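Local coordinates for extracellular solute-binding protein (Conexibacter woesei, PDB 4P98) that probably binds a small solute outside the cell membrane and delivers it to an ABC transporter, at residues A[70-75]-A[98-103]; A[92-97]-A[116-121]; A[146-151]-A[195-200]; A[212-217]-A[223-228]. All blocks are in the same frame, centred on the assembly; numbering follows the deposited sequence.

Contact 1. Residues A[70-75]-A[98-103]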
# COMPACT_ATOMS: atom_id res chain seq x y z
N GLN A 70 -22.03 16.15 -0.71
CA GLN A 70 -21.75 17.58 -0.65
C GLN A 70 -20.74 18.01 -1.70
O GLN A 70 -20.90 19.05 -2.34
CB GLN A 70 -21.27 17.96 0.76
CG GLN A 70 -20.84 19.41 0.91
CD GLN A 70 -20.48 19.77 2.34
OE1 GLN A 70 -20.12 18.90 3.15
NE2 GLN A 70 -20.58 21.05 2.65
N PHE A 71 -19.68 17.22 -1.91
CA PHE A 71 -18.72 17.54 -2.97
C PHE A 71 -19.36 17.47 -4.35
O PHE A 71 -19.13 18.33 -5.20
CB PHE A 71 -17.50 16.62 -2.91
CG PHE A 71 -16.50 17.01 -1.86
CD1 PHE A 71 -15.90 18.27 -1.88
CD2 PHE A 71 -16.13 16.12 -0.86
CE1 PHE A 71 -14.95 18.62 -0.93
CE2 PHE A 71 -15.20 16.47 0.10
CZ PHE A 71 -14.61 17.73 0.07
N ALA A 72 -20.17 16.43 -4.59
CA ALA A 72 -20.86 16.30 -5.87
C ALA A 72 -21.85 17.44 -6.09
O ALA A 72 -21.94 17.97 -7.19
CB ALA A 72 -21.57 14.97 -5.96
N ALA A 73 -22.58 17.81 -5.05
CA ALA A 73 -23.59 18.87 -5.14
C ALA A 73 -22.94 20.23 -5.41
O ALA A 73 -23.52 21.07 -6.08
CB ALA A 73 -24.43 18.93 -3.87
N ARG A 74 -21.73 20.43 -4.89
CA ARG A 74 -20.98 21.66 -5.10
C ARG A 74 -20.28 21.74 -6.45
O ARG A 74 -19.56 22.70 -6.73
CB ARG A 74 -19.95 21.84 -3.99
CG ARG A 74 -20.54 22.15 -2.62
CD ARG A 74 -19.46 22.10 -1.55
NE ARG A 74 -18.35 22.97 -1.93
CZ ARG A 74 -17.12 22.90 -1.44
NH1 ARG A 74 -16.80 22.00 -0.51
NH2 ARG A 74 -16.20 23.75 -1.88
N GLY A 75 -20.45 20.73 -7.29
CA GLY A 75 -19.88 20.75 -8.64
C GLY A 75 -18.43 20.33 -8.75
O GLY A 75 -17.73 20.75 -9.67
N PRO A 98 -25.27 11.66 -12.18
CA PRO A 98 -24.80 10.96 -13.38
C PRO A 98 -23.68 11.67 -14.14
O PRO A 98 -22.91 11.01 -14.82
CB PRO A 98 -26.05 10.87 -14.27
CG PRO A 98 -27.21 11.24 -13.42
CD PRO A 98 -26.70 12.02 -12.25
N ASP A 99 -23.61 13.00 -14.04
CA ASP A 99 -22.57 13.77 -14.74
C ASP A 99 -21.33 14.06 -13.89
O ASP A 99 -20.40 14.69 -14.37
CB ASP A 99 -23.16 15.09 -15.27
CG ASP A 99 -24.17 14.87 -16.37
OD1 ASP A 99 -24.09 13.86 -17.09
OD2 ASP A 99 -25.06 15.73 -16.54
N VAL A 100 -21.32 13.61 -12.63
CA VAL A 100 -20.14 13.72 -11.78
C VAL A 100 -19.40 12.38 -11.86
O VAL A 100 -20.01 11.33 -12.06
CB VAL A 100 -20.53 14.08 -10.33
CG1 VAL A 100 -19.30 14.20 -9.44
CG2 VAL A 100 -21.30 15.40 -10.33
N HIS A 101 -18.08 12.43 -11.72
CA HIS A 101 -17.23 11.26 -11.89
C HIS A 101 -16.72 10.79 -10.53
O HIS A 101 -16.34 11.61 -9.69
CB HIS A 101 -16.09 11.60 -12.85
CG HIS A 101 -16.56 12.26 -14.11
ND1 HIS A 101 -16.48 13.62 -14.32
CD2 HIS A 101 -17.19 11.75 -15.19
CE1 HIS A 101 -17.00 13.91 -15.50
NE2 HIS A 101 -17.44 12.79 -16.05
N PHE A 102 -16.73 9.48 -10.31
CA PHE A 102 -16.38 8.90 -9.02
C PHE A 102 -15.38 7.76 -9.15
O PHE A 102 -15.34 7.08 -10.18
CB PHE A 102 -17.63 8.35 -8.33
CG PHE A 102 -18.68 9.40 -8.06
CD1 PHE A 102 -19.59 9.78 -9.03
CD2 PHE A 102 -18.77 9.99 -6.80
CE1 PHE A 102 -20.55 10.75 -8.78
CE2 PHE A 102 -19.74 10.95 -6.54
CZ PHE A 102 -20.62 11.33 -7.52
N SER A 103 -14.59 7.56 -8.09
CA SER A 103 -13.67 6.42 -8.00
C SER A 103 -13.88 5.69 -6.69
O SER A 103 -14.10 6.31 -5.65
CB SER A 103 -12.23 6.90 -8.10
OG SER A 103 -11.32 5.88 -7.73

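Contact 2. Residues A[92-97]-A[116-121]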
# COMPACT_ATOMS: atom_id res chain seq x y z
N ARG A 92 -23.33 4.51 -4.06
CA ARG A 92 -24.70 4.99 -3.83
C ARG A 92 -24.90 6.42 -4.32
O ARG A 92 -25.88 6.72 -5.01
CB ARG A 92 -25.06 4.89 -2.34
CG ARG A 92 -25.04 3.48 -1.77
CD ARG A 92 -25.57 3.51 -0.35
NE ARG A 92 -26.98 3.84 -0.40
CZ ARG A 92 -27.96 2.96 -0.60
NH1 ARG A 92 -27.68 1.66 -0.70
NH2 ARG A 92 -29.21 3.37 -0.67
N VAL A 93 -23.96 7.30 -3.98
CA VAL A 93 -24.07 8.71 -4.34
C VAL A 93 -23.87 8.88 -5.84
O VAL A 93 -24.53 9.72 -6.45
CB VAL A 93 -23.11 9.59 -3.52
CG1 VAL A 93 -23.20 11.05 -3.94
CG2 VAL A 93 -23.45 9.47 -2.04
N ALA A 94 -23.00 8.07 -6.45
CA ALA A 94 -22.80 8.11 -7.90
C ALA A 94 -24.12 8.06 -8.68
O ALA A 94 -24.27 8.77 -9.67
CB ALA A 94 -21.87 6.99 -8.35
N THR A 95 -25.08 7.25 -8.21
CA THR A 95 -26.37 7.13 -8.88
C THR A 95 -27.17 8.44 -8.86
O THR A 95 -28.03 8.63 -9.70
CB THR A 95 -27.25 6.02 -8.26
OG1 THR A 95 -27.67 6.41 -6.94
CG2 THR A 95 -26.49 4.69 -8.20
N GLU A 96 -26.88 9.32 -7.90
CA GLU A 96 -27.56 10.61 -7.76
C GLU A 96 -27.02 11.70 -8.69
O GLU A 96 -27.70 12.70 -8.95
CB GLU A 96 -27.47 11.13 -6.32
CG GLU A 96 -28.00 10.19 -5.25
CD GLU A 96 -27.68 10.67 -3.83
OE1 GLU A 96 -27.35 11.86 -3.63
OE2 GLU A 96 -27.74 9.85 -2.89
N PHE A 97 -25.79 11.54 -9.16
CA PHE A 97 -25.09 12.58 -9.91
C PHE A 97 -24.45 11.96 -11.16
O PHE A 97 -23.24 11.76 -11.20
CB PHE A 97 -24.01 13.22 -9.05
CG PHE A 97 -24.53 13.96 -7.85
CD1 PHE A 97 -24.88 15.30 -7.94
CD2 PHE A 97 -24.63 13.32 -6.62
CE1 PHE A 97 -25.36 15.98 -6.82
CE2 PHE A 97 -25.11 14.00 -5.50
CZ PHE A 97 -25.46 15.34 -5.60
N PRO A 116 -22.19 3.63 -14.56
CA PRO A 116 -21.50 4.17 -15.74
C PRO A 116 -20.55 5.32 -15.45
O PRO A 116 -19.70 5.62 -16.28
CB PRO A 116 -22.65 4.69 -16.63
CG PRO A 116 -23.87 3.98 -16.14
CD PRO A 116 -23.66 3.78 -14.67
N ASN A 117 -20.70 5.96 -14.29
CA ASN A 117 -19.86 7.09 -13.93
C ASN A 117 -18.86 6.81 -12.82
O ASN A 117 -18.35 7.75 -12.20
CB ASN A 117 -20.72 8.32 -13.58
CG ASN A 117 -21.64 8.10 -12.39
OD1 ASN A 117 -22.01 6.96 -12.07
ND2 ASN A 117 -22.06 9.19 -11.74
N VAL A 118 -18.55 5.54 -12.58
CA VAL A 118 -17.58 5.18 -11.56
C VAL A 118 -16.46 4.32 -12.15
O VAL A 118 -16.74 3.38 -12.88
CB VAL A 118 -18.25 4.39 -10.40
CG1 VAL A 118 -17.26 4.19 -9.27
CG2 VAL A 118 -19.51 5.11 -9.90
N ASP A 119 -15.22 4.68 -11.85
CA ASP A 119 -14.05 3.83 -12.10
C ASP A 119 -13.68 3.13 -10.79
O ASP A 119 -13.77 3.72 -9.70
CB ASP A 119 -12.85 4.66 -12.58
CG ASP A 119 -12.96 5.14 -14.04
OD1 ASP A 119 -13.92 4.80 -14.76
OD2 ASP A 119 -12.01 5.86 -14.46
N GLY A 120 -13.23 1.88 -10.88
CA GLY A 120 -12.82 1.11 -9.73
C GLY A 120 -11.39 0.62 -9.80
O GLY A 120 -10.79 0.54 -10.89
N TRP A 121 -10.82 0.29 -8.64
CA TRP A 121 -9.50 -0.34 -8.62
C TRP A 121 -9.33 -1.29 -7.44
O TRP A 121 -10.09 -1.26 -6.45
CB TRP A 121 -8.37 0.70 -8.67
CG TRP A 121 -8.28 1.60 -7.46
CD1 TRP A 121 -8.97 2.77 -7.25
CD2 TRP A 121 -7.45 1.41 -6.31
NE1 TRP A 121 -8.61 3.31 -6.04
CE2 TRP A 121 -7.69 2.48 -5.44
CE3 TRP A 121 -6.53 0.42 -5.93
CZ2 TRP A 121 -7.05 2.61 -4.19
CZ3 TRP A 121 -5.88 0.55 -4.69
CH2 TRP A 121 -6.15 1.64 -3.85

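Contact 3. Residues A[146-151]-A[195-200]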
# COMPACT_ATOMS: atom_id res chain seq x y z
N GLY A 146 12.99 -11.59 10.33
CA GLY A 146 11.86 -11.61 11.26
C GLY A 146 10.79 -10.66 10.77
O GLY A 146 11.10 -9.59 10.28
N ALA A 147 9.53 -11.07 10.90
CA ALA A 147 8.40 -10.23 10.48
C ALA A 147 7.38 -10.11 11.59
O ALA A 147 7.06 -11.09 12.27
CB ALA A 147 7.75 -10.80 9.23
N VAL A 148 6.86 -8.91 11.76
CA VAL A 148 5.81 -8.68 12.75
C VAL A 148 4.58 -8.11 12.09
O VAL A 148 4.65 -7.07 11.43
CB VAL A 148 6.26 -7.75 13.90
CG1 VAL A 148 5.13 -7.58 14.91
CG2 VAL A 148 7.50 -8.28 14.60
N GLY A 149 3.46 -8.80 12.29
CA GLY A 149 2.15 -8.33 11.85
C GLY A 149 1.18 -8.11 13.00
O GLY A 149 1.52 -8.34 14.17
N GLY A 150 -0.02 -7.66 12.64
CA GLY A 150 -1.09 -7.40 13.62
C GLY A 150 -1.97 -8.61 13.90
O GLY A 150 -1.47 -9.64 14.33
N PRO A 151 -3.28 -8.51 13.65
CA PRO A 151 -4.20 -9.63 13.85
C PRO A 151 -4.13 -10.64 12.72
O PRO A 151 -3.85 -10.25 11.58
CB PRO A 151 -5.58 -8.95 13.87
CG PRO A 151 -5.41 -7.75 12.99
CD PRO A 151 -3.96 -7.34 13.06
N ARG A 195 11.50 -7.07 19.22
CA ARG A 195 12.63 -7.35 20.13
C ARG A 195 12.81 -8.86 20.34
O ARG A 195 13.94 -9.36 20.37
CB ARG A 195 12.42 -6.61 21.47
CG ARG A 195 13.58 -6.67 22.45
CD ARG A 195 13.36 -5.72 23.63
NE ARG A 195 12.15 -6.01 24.41
CZ ARG A 195 11.06 -5.23 24.52
NH1 ARG A 195 10.05 -5.65 25.28
NH2 ARG A 195 10.93 -4.06 23.89
N GLY A 196 11.72 -9.59 20.47
CA GLY A 196 11.78 -11.04 20.63
C GLY A 196 12.45 -11.73 19.44
O GLY A 196 13.29 -12.61 19.62
N LEU A 197 12.08 -11.31 18.23
CA LEU A 197 12.70 -11.85 17.01
C LEU A 197 14.17 -11.45 16.91
O LEU A 197 15.02 -12.25 16.51
CB LEU A 197 11.94 -11.38 15.77
CG LEU A 197 10.48 -11.86 15.71
CD1 LEU A 197 9.75 -11.18 14.57
CD2 LEU A 197 10.42 -13.35 15.55
N LEU A 198 14.47 -10.21 17.29
CA LEU A 198 15.84 -9.71 17.34
C LEU A 198 16.71 -10.54 18.30
O LEU A 198 17.81 -10.99 17.94
CB LEU A 198 15.81 -8.25 17.76
CG LEU A 198 17.06 -7.40 17.69
CD1 LEU A 198 17.56 -7.35 16.25
CD2 LEU A 198 16.71 -6.01 18.21
N ASP A 199 16.21 -10.75 19.50
CA ASP A 199 16.90 -11.56 20.51
C ASP A 199 17.18 -12.98 20.05
O ASP A 199 18.21 -13.56 20.39
CB ASP A 199 16.09 -11.61 21.80
CG ASP A 199 16.01 -10.28 22.50
OD1 ASP A 199 16.75 -9.34 22.13
OD2 ASP A 199 15.19 -10.16 23.44
N LYS A 200 16.27 -13.54 19.26
CA LYS A 200 16.47 -14.86 18.67
C LYS A 200 17.42 -14.87 17.48
O LYS A 200 17.81 -15.94 17.04
CB LYS A 200 15.12 -15.48 18.26
CG LYS A 200 14.29 -15.94 19.44
CD LYS A 200 12.93 -16.40 18.95
CE LYS A 200 11.98 -16.70 20.08
NZ LYS A 200 10.63 -17.02 19.53

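Contact 4. Residues A[212-217]-A[223-228]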
# COMPACT_ATOMS: atom_id res chain seq x y z
N ARG A 212 6.18 1.38 13.45
CA ARG A 212 6.94 2.32 14.30
C ARG A 212 7.55 1.68 15.56
O ARG A 212 8.63 2.07 16.00
CB ARG A 212 6.10 3.53 14.69
CG ARG A 212 6.20 4.64 13.66
CD ARG A 212 5.21 5.75 13.94
NE ARG A 212 3.93 5.45 13.35
CZ ARG A 212 2.98 6.35 13.11
NH1 ARG A 212 3.13 7.62 13.44
NH2 ARG A 212 1.85 5.96 12.51
N GLY A 213 6.86 0.69 16.11
CA GLY A 213 7.34 -0.03 17.29
C GLY A 213 8.47 -0.96 16.92
O GLY A 213 9.51 -1.00 17.57
N LEU A 214 8.27 -1.71 15.84
CA LEU A 214 9.32 -2.55 15.28
C LEU A 214 10.58 -1.73 14.97
O LEU A 214 11.70 -2.18 15.20
CB LEU A 214 8.77 -3.23 14.02
CG LEU A 214 9.72 -4.06 13.16
CD1 LEU A 214 8.99 -5.29 12.62
CD2 LEU A 214 10.30 -3.19 12.06
N GLY A 215 10.37 -0.52 14.45
CA GLY A 215 11.43 0.40 14.11
C GLY A 215 12.28 0.81 15.30
O GLY A 215 13.50 0.89 15.21
N GLN A 216 11.61 1.05 16.43
CA GLN A 216 12.31 1.32 17.69
C GLN A 216 13.20 0.16 18.09
O GLN A 216 14.36 0.35 18.49
CB GLN A 216 11.31 1.59 18.82
CG GLN A 216 10.59 2.90 18.67
CD GLN A 216 11.46 4.09 19.06
OE1 GLN A 216 12.34 3.98 19.92
NE2 GLN A 216 11.21 5.23 18.43
N ALA A 217 12.66 -1.05 18.02
CA ALA A 217 13.41 -2.24 18.39
C ALA A 217 14.63 -2.42 17.48
O ALA A 217 15.72 -2.81 17.93
CB ALA A 217 12.53 -3.47 18.32
N VAL A 223 19.72 -3.06 13.49
CA VAL A 223 19.35 -3.86 12.30
C VAL A 223 18.50 -3.03 11.36
O VAL A 223 17.85 -2.07 11.77
CB VAL A 223 18.61 -5.18 12.62
CG1 VAL A 223 19.50 -6.13 13.39
CG2 VAL A 223 17.30 -4.93 13.36
N PRO A 224 18.50 -3.38 10.06
CA PRO A 224 17.66 -2.62 9.15
C PRO A 224 16.20 -3.07 9.21
O PRO A 224 15.91 -4.15 9.69
CB PRO A 224 18.26 -2.95 7.77
CG PRO A 224 18.82 -4.31 7.95
CD PRO A 224 19.38 -4.32 9.34
N THR A 225 15.30 -2.24 8.70
CA THR A 225 13.90 -2.63 8.55
C THR A 225 13.41 -2.51 7.09
O THR A 225 14.02 -1.84 6.25
CB THR A 225 12.96 -1.83 9.47
OG1 THR A 225 12.89 -0.46 9.07
CG2 THR A 225 13.41 -1.92 10.94
N ILE A 226 12.30 -3.19 6.84
CA ILE A 226 11.50 -3.03 5.62
C ILE A 226 10.04 -2.81 6.05
O ILE A 226 9.57 -3.50 6.96
CB ILE A 226 11.59 -4.28 4.73
CG1 ILE A 226 12.99 -4.41 4.16
CG2 ILE A 226 10.56 -4.24 3.59
CD1 ILE A 226 13.26 -5.75 3.49
N GLY A 227 9.35 -1.86 5.43
CA GLY A 227 7.89 -1.75 5.59
C GLY A 227 7.38 -0.79 6.63
O GLY A 227 6.17 -0.64 6.79
N VAL A 228 8.29 -0.10 7.31
CA VAL A 228 7.91 0.81 8.39
C VAL A 228 7.27 2.08 7.83
O VAL A 228 7.70 2.61 6.82
CB VAL A 228 9.10 1.15 9.31
CG1 VAL A 228 8.69 2.16 10.37
CG2 VAL A 228 9.65 -0.11 9.93

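Contact 1. Residues A[70-75]-A[98-103]
Ala72, in the last turn of helix 61-73, faces Val100, just ahead of strand 101-105, with 6.5 Å between their CA atoms. The pairing belongs to the alpha/beta layering of a periplasmic-binding-protein-type lobe, in which helices pack on a parallel sheet. Just past the contact the helix closes in a Schellman motif: Gly75, at positive phi, turns the chain away, and its N bonds back to Ala72 O at 3.1 Å. On the other side, residues 98-100 are a loop that straightens into the strand, where Phe102 bonds through its backbone to Asn117 and Asp119 of the neighbouring strand segment. The contact itself is small and apolar. Ala72 points its methyl at the sheet, and two side chains spaced one residue apart, Val100 and Phe102, receive it. With CG1 anti to the backbone N (chi1 -179°), Val100 brings that methyl to 4.2 Å from Ala72 CB. Its other methyl, CG2, lies 4.1 Å from Ala72 O, a loose approach. Phe102 also touches Val79 of the adjacent strand and Ile90 and Ala94 of helix 84-94. Chi1 of -61° sets its ring anti to the carbonyl carbon and carries the far end toward the helix, where CZ meets Ala72 CB obliquely at 4.1 Å.

Contact 2. Residues A[92-97]-A[116-121]
Asn117, which follows Pro116 at the mouth of strand 118-123, turns its amide to the turn that closes helix 84-94. Its CG sits between the backbone N and the carbonyl carbon (chi1 61°), the crowded position, and this presents ND2 to Ala94 O: the hydrogen bond is 3.1 Å long and nearly straight, 168° at the hydrogen. The acceptor lies close to the amide plane of Asn117, whereas ND2 stands well off the carbonyl plane of Ala94. Phe97 N approaches the same oxygen from the opposite face of that plane, closing the type I turn from Ala94 to Phe97, so Ala94 O is gripped by two donors. ND2 also gives a hydrogen bond to Val100 O, and Phe97 O comes to 2.9 Å from ND2. The amide is thereby fixed among backbone carbonyls in buried surroundings. On its other branch, Asn117 OD1 faces Ala94 CB at 3.7 Å. This is the N-terminal end of two neighbouring strands in the parallel sheet of an alpha/beta lobe: helix 84-94 leads into strand 101-105, and strand 118-123 lies beside it, so Asn117 ties the end of the helix to two successive strand beginnings. Val118 comes next and makes the apolar half of the contact. With CG1 anti to the backbone N (chi1 -173°), Val118 CG2 is left beside the N and presses on Ala94 CB at 3.4 Å, tighter than ordinary van der Waals contact.

Contact 3. Residues A[146-151]-A[195-200]
Leu197 meets just one kind of flat group here, the peptide of the strand: its CD1 stands over one face of the peptide carbonyl of Ala147, 3.5 Å from the oxygen and almost straight above it. The strand is 144-149, in the parallel sheet of an alpha/beta lobe, and helix 187-199 is the helical link of a beta-alpha-beta crossover from strand 175-180 to strand 205-207, with strand 144-149 between the two. Backbone bonds to both neighbouring strands fix the orientation of these peptides: Gly146 pairs with Leu204 and Val206, Ala147 with Glu177 and Thr179. Helix and strand run nearly antiparallel, at 167° between their directions, and their axes come within 8.5 Å. The close approach is consistent with a glycine at 146: the CA of Gly146, which has no side chain, is 5.8 Å from the CA of Leu197. With CG anti to the carbonyl carbon (chi1 -63°) and CD1 extended beyond it (chi2 171°), Leu197 sends a single methyl deep between the layers. That methyl, CD1, serves three residues in a row along the strand. It touches Gly146 CA at 3.9 Å, the carbonyl of Ala147, and the side chain of Val148, whose remaining neighbours in the helix include Glu190, Ala193 and Ala194. Beyond the contact, Lys200 NZ forms a salt bridge with Glu177 of strand 175-180. Leu197 and Val148 cross obliquely, and their point of contact is CD1 against CG2 at 3.7 Å.

Contact 4. Residues A[212-217]-A[223-228]
Leu214 and Thr225 reach past each other in opposite directions, so the end of one side chain lies alongside the other: CD2 of Leu214 meets CG2 of Thr225 at 3.5 Å. With CG anti to the backbone N (chi1 174°), Leu214 leans out from the helix toward the sheet, while its chi2 of 143°, away from the usual staggered values, turns CD2 into the angle between Thr225 and Val228. Val228 comes in at a slant to the leucine rather than alongside, and its CG2 lies 3.8 Å from the same CD2. Its second methyl, CG1, faces the start of the helix, 4.0 Å from Arg212 N. Gly215, which carries no side chain, brings the helix backbone near Thr225, with CA 4.4 Å from CG2. Thr225 turns its methyl to the helix, while its OG1 is hydrogen-bonded to Asn240 OD1, which also accepts from Val228 N, so one amide in the next strand fixes both residues that receive Leu214. At the opening turn of the helix, Leu214 N donates to Glu190 OE2, and Arg212, whose CB points away from the strand segment, forms a salt bridge with Asp210. Leu214 also touches Leu205 and Ala207, so it covers both strands that its helix connects. Strand 205-207, helix 212-221 and strand 225-226 form a beta-alpha-beta unit, the recurring element of the parallel-sheet lobes of the periplasmic-binding-protein fold.

The four contacts fall into two pairs, one on each parallel sheet. Contacts 1 and 2 have centres 9 Å apart and use adjacent strands, 101-105 and 118-123, of one sheet; Ala72 CB touches Phe97 CD2 at 3.5 Å. Contacts 3 and 4 lie 10 Å apart between centres and meet through Val148 CG2 and Leu214 CD1, 3.9 Å apart, and through Leu198 CD1 and Val223 CG1 at 3.7 Å. The pairs sit on opposite sides of the chain's centre: contacts 1 and 3 are about 45 Å apart between centres, and contacts 2 and 4 still about 16 Å between nearest atoms. Relatives of this fold bind their solute between two such lobes.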